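Local atomic coordinates of carboxyvinyl-carboxyphosphonate phosphorylmutase (Bacillus anthracis, PDB entry 4IQD), a protein that belongs to the phosphoenolpyruvate phosphomutase family of TIM-barrel proteins and forms an assembly of two chains. Residues E279-T283 and I284-D288. Residues are numbered along the deposited sequence; the frame is centred on the assembly and turned at random.
Sequences ELYET and ISYHD
Tyr286 N donates to Tyr281 O over 2.9 Å in a fairly straight bond. Ile284 N reaches Leu280 O at 3.1 Å, straighter still at 175°. Tyr281 O also accepts a hydrogen bond from a water, which donates a second one to Glu282 OE1 and accepts from His287 N, thereby linking the end of helix 277-283 to the first turn of helix 286-297. The weak bond from Ser285 N to Glu282 O (3.3 Å), taken with the Tyr286-Tyr281 bond and the positive phi of Ser285, defines a Schellman motif with Ser285 as the C-prime residue; it ends helix 277-283 and leads the chain into helix 286-297. Within the helix, Thr283 OG1 donates to Glu279 O at 2.6 Å, from the opposite face of that carbonyl to Thr283 N; two donors thus grip one oxygen.

Tyr286 CB sits on one face of the Tyr281 ring, 3.9 Å from its centroid, a CH-pi contact offset toward the rim. With CG of Tyr281 anti to the backbone N (chi1 178°), the ring extends along the turn to Tyr286 and His287, and its OH is hydrogen-bonded to Glu290 OE1. The two tyrosine rings meet obliquely, their planes inclined at 37°, with Tyr281 CE1 3.3 Å from Tyr286 CD2. Leu280 CD1 meets Ile284 CD1 at 3.7 Å, and both residues pack on the second subunit, against its Ala62 and Leu66 respectively, while Thr283 rests on helix 39-48 of its own chain.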
ATOM      1  N   GLU A 279      11.739   3.755 -14.703  1.00 25.97           N
ATOM      2  CA  GLU A 279      10.442   4.374 -14.491  1.00 25.46           C
ATOM      3  C   GLU A 279      10.243   4.641 -13.012  1.00 25.89           C
ATOM      4  O   GLU A 279       9.638   5.639 -12.627  1.00 25.44           O
ATOM      5  CB  GLU A 279       9.326   3.477 -15.019  1.00 26.42           C
ATOM      6  CG  GLU A 279       9.223   3.463 -16.527  1.00 29.53           C
ATOM      7  CD  GLU A 279       8.407   2.303 -17.042  1.00 29.17           C
ATOM      8  OE1 GLU A 279       8.244   1.313 -16.302  1.00 31.72           O
ATOM      9  OE2 GLU A 279       7.931   2.379 -18.191  1.00 28.66           O
ATOM     10  N   LEU A 280      10.763   3.741 -12.187  1.00 27.74           N
ATOM     11  CA  LEU A 280      10.678   3.892 -10.746  1.00 27.34           C
ATOM     12  C   LEU A 280      11.520   5.073 -10.292  1.00 29.98           C
ATOM     13  O   LEU A 280      11.074   5.885  -9.484  1.00 32.43           O
ATOM     14  CB  LEU A 280      11.136   2.614 -10.048  1.00 25.16           C
ATOM     15  CG  LEU A 280      11.170   2.675  -8.522  1.00 24.56           C
ATOM     16  CD1 LEU A 280       9.857   3.216  -7.975  1.00 26.65           C
ATOM     17  CD2 LEU A 280      11.458   1.299  -7.959  1.00 22.98           C
ATOM     18  N   TYR A 281      12.734   5.151 -10.828  1.00 28.45           N
ATOM     19  CA  TYR A 281      13.673   6.232 -10.536  1.00 29.98           C
ATOM     20  C   TYR A 281      13.004   7.590 -10.697  1.00 29.18           C
ATOM     21  O   TYR A 281      13.094   8.451  -9.822  1.00 27.64           O
ATOM     22  CB  TYR A 281      14.883   6.117 -11.474  1.00 33.15           C
ATOM     23  CG  TYR A 281      15.938   7.200 -11.342  1.00 38.24           C
ATOM     24  CD1 TYR A 281      17.105   6.977 -10.620  1.00 39.09           C
ATOM     25  CD2 TYR A 281      15.785   8.431 -11.971  1.00 38.67           C
ATOM     26  CE1 TYR A 281      18.078   7.956 -10.514  1.00 38.45           C
ATOM     27  CE2 TYR A 281      16.748   9.415 -11.865  1.00 38.48           C
ATOM     28  CZ  TYR A 281      17.891   9.174 -11.136  1.00 39.73           C
ATOM     29  OH  TYR A 281      18.848  10.156 -11.033  1.00 41.96           O
ATOM     30  N   GLU A 282      12.317   7.768 -11.816  1.00 31.78           N
ATOM     31  CA  GLU A 282      11.689   9.042 -12.122  1.00 33.63           C
ATOM     32  C   GLU A 282      10.358   9.220 -11.396  1.00 29.79           C
ATOM     33  O   GLU A 282       9.952  10.344 -11.109  1.00 28.58           O
ATOM     34  CB  GLU A 282      11.507   9.192 -13.637  1.00 39.34           C
ATOM     35  CG  GLU A 282      11.056  10.576 -14.091  1.00 45.28           C
ATOM     36  CD  GLU A 282      12.110  11.653 -13.881  1.00 49.98           C
ATOM     37  OE1 GLU A 282      13.261  11.321 -13.520  1.00 51.62           O
ATOM     38  OE2 GLU A 282      11.785  12.841 -14.085  1.00 52.28           O
ATOM     39  N   THR A 283       9.684   8.116 -11.089  1.00 30.32           N
ATOM     40  CA  THR A 283       8.383   8.196 -10.426  1.00 28.53           C
ATOM     41  C   THR A 283       8.493   8.689  -8.988  1.00 27.88           C
ATOM     42  O   THR A 283       7.711   9.535  -8.554  1.00 26.38           O
ATOM     43  CB  THR A 283       7.640   6.852 -10.443  1.00 30.60           C
ATOM     44  OG1 THR A 283       7.322   6.502 -11.793  1.00 33.16           O
ATOM     45  CG2 THR A 283       6.351   6.952  -9.646  1.00 28.84           C
ATOM     46  N   ILE A 284       9.461   8.161  -8.248  1.00 30.25           N
ATOM     47  CA  ILE A 284       9.687   8.622  -6.882  1.00 30.47           C
ATOM     48  C   ILE A 284      10.692   9.771  -6.844  1.00 30.27           C
ATOM     49  O   ILE A 284      11.180  10.142  -5.779  1.00 33.22           O
ATOM     50  CB  ILE A 284      10.136   7.481  -5.952  1.00 31.17           C
ATOM     51  CG1 ILE A 284      11.375   6.790  -6.513  1.00 34.41           C
ATOM     52  CG2 ILE A 284       9.009   6.480  -5.761  1.00 31.22           C
ATOM     53  CD1 ILE A 284      11.767   5.554  -5.752  1.00 39.25           C
ATOM     54  N   SER A 285      10.983  10.323  -8.020  1.00 29.49           N
ATOM     55  CA  SER A 285      11.814  11.518  -8.167  1.00 28.84           C
ATOM     56  C   SER A 285      13.184  11.382  -7.518  1.00 30.52           C
ATOM     57  O   SER A 285      13.648  12.307  -6.851  1.00 33.65           O
ATOM     58  CB  SER A 285      11.098  12.744  -7.592  1.00 29.89           C
ATOM     59  OG  SER A 285       9.813  12.909  -8.164  1.00 29.97           O
ATOM     60  N   TYR A 286      13.826  10.237  -7.716  1.00 28.01           N
ATOM     61  CA  TYR A 286      15.121   9.973  -7.101  1.00 28.33           C
ATOM     62  C   TYR A 286      16.120  11.079  -7.431  1.00 29.44           C
ATOM     63  O   TYR A 286      16.891  11.505  -6.576  1.00 30.17           O
ATOM     64  CB  TYR A 286      15.655   8.614  -7.551  1.00 31.64           C
ATOM     65  CG  TYR A 286      16.907   8.160  -6.828  1.00 39.18           C
ATOM     66  CD1 TYR A 286      16.830   7.326  -5.718  1.00 39.91           C
ATOM     67  CD2 TYR A 286      18.166   8.550  -7.264  1.00 43.58           C
ATOM     68  CE1 TYR A 286      17.974   6.903  -5.062  1.00 42.24           C
ATOM     69  CE2 TYR A 286      19.312   8.133  -6.615  1.00 44.67           C
ATOM     70  CZ  TYR A 286      19.213   7.312  -5.517  1.00 45.61           C
ATOM     71  OH  TYR A 286      20.359   6.902  -4.874  1.00 49.54           O
ATOM     72  N   HIS A 287      16.078  11.552  -8.673  1.00 31.52           N
ATOM     73  CA  HIS A 287      16.982  12.597  -9.144  1.00 31.50           C
ATOM     74  C   HIS A 287      16.935  13.871  -8.310  1.00 30.00           C
ATOM     75  O   HIS A 287      17.971  14.466  -8.011  1.00 24.93           O
ATOM     76  CB  HIS A 287      16.674  12.949 -10.598  1.00 34.08           C
ATOM     77  CG  HIS A 287      17.446  14.127 -11.101  1.00 38.25           C
ATOM     78  ND1 HIS A 287      18.780  14.051 -11.439  1.00 39.57           N
ATOM     79  CD2 HIS A 287      17.076  15.413 -11.305  1.00 37.32           C
ATOM     80  CE1 HIS A 287      19.196  15.239 -11.841  1.00 38.62           C
ATOM     81  NE2 HIS A 287      18.184  16.082 -11.770  1.00 39.22           N
ATOM     82  N   ASP A 288      15.731  14.290  -7.941  1.00 29.95           N
ATOM     83  CA  ASP A 288      15.542  15.561  -7.254  1.00 33.32           C
ATOM     84  C   ASP A 288      16.123  15.561  -5.843  1.00 35.17           C
ATOM     85  O   ASP A 288      16.405  16.618  -5.277  1.00 37.15           O
ATOM     86  CB  ASP A 288      14.063  15.938  -7.241  1.00 39.88           C
ATOM     87  CG  ASP A 288      13.505  16.122  -8.640  1.00 47.08           C
ATOM     88  OD1 ASP A 288      13.154  15.107  -9.279  1.00 51.72           O
ATOM     89  OD2 ASP A 288      13.431  17.277  -9.105  1.00 48.07           O
TER
HETATM   90  O   HOH W   1      14.084  11.001 -10.809  1.00 44.33           O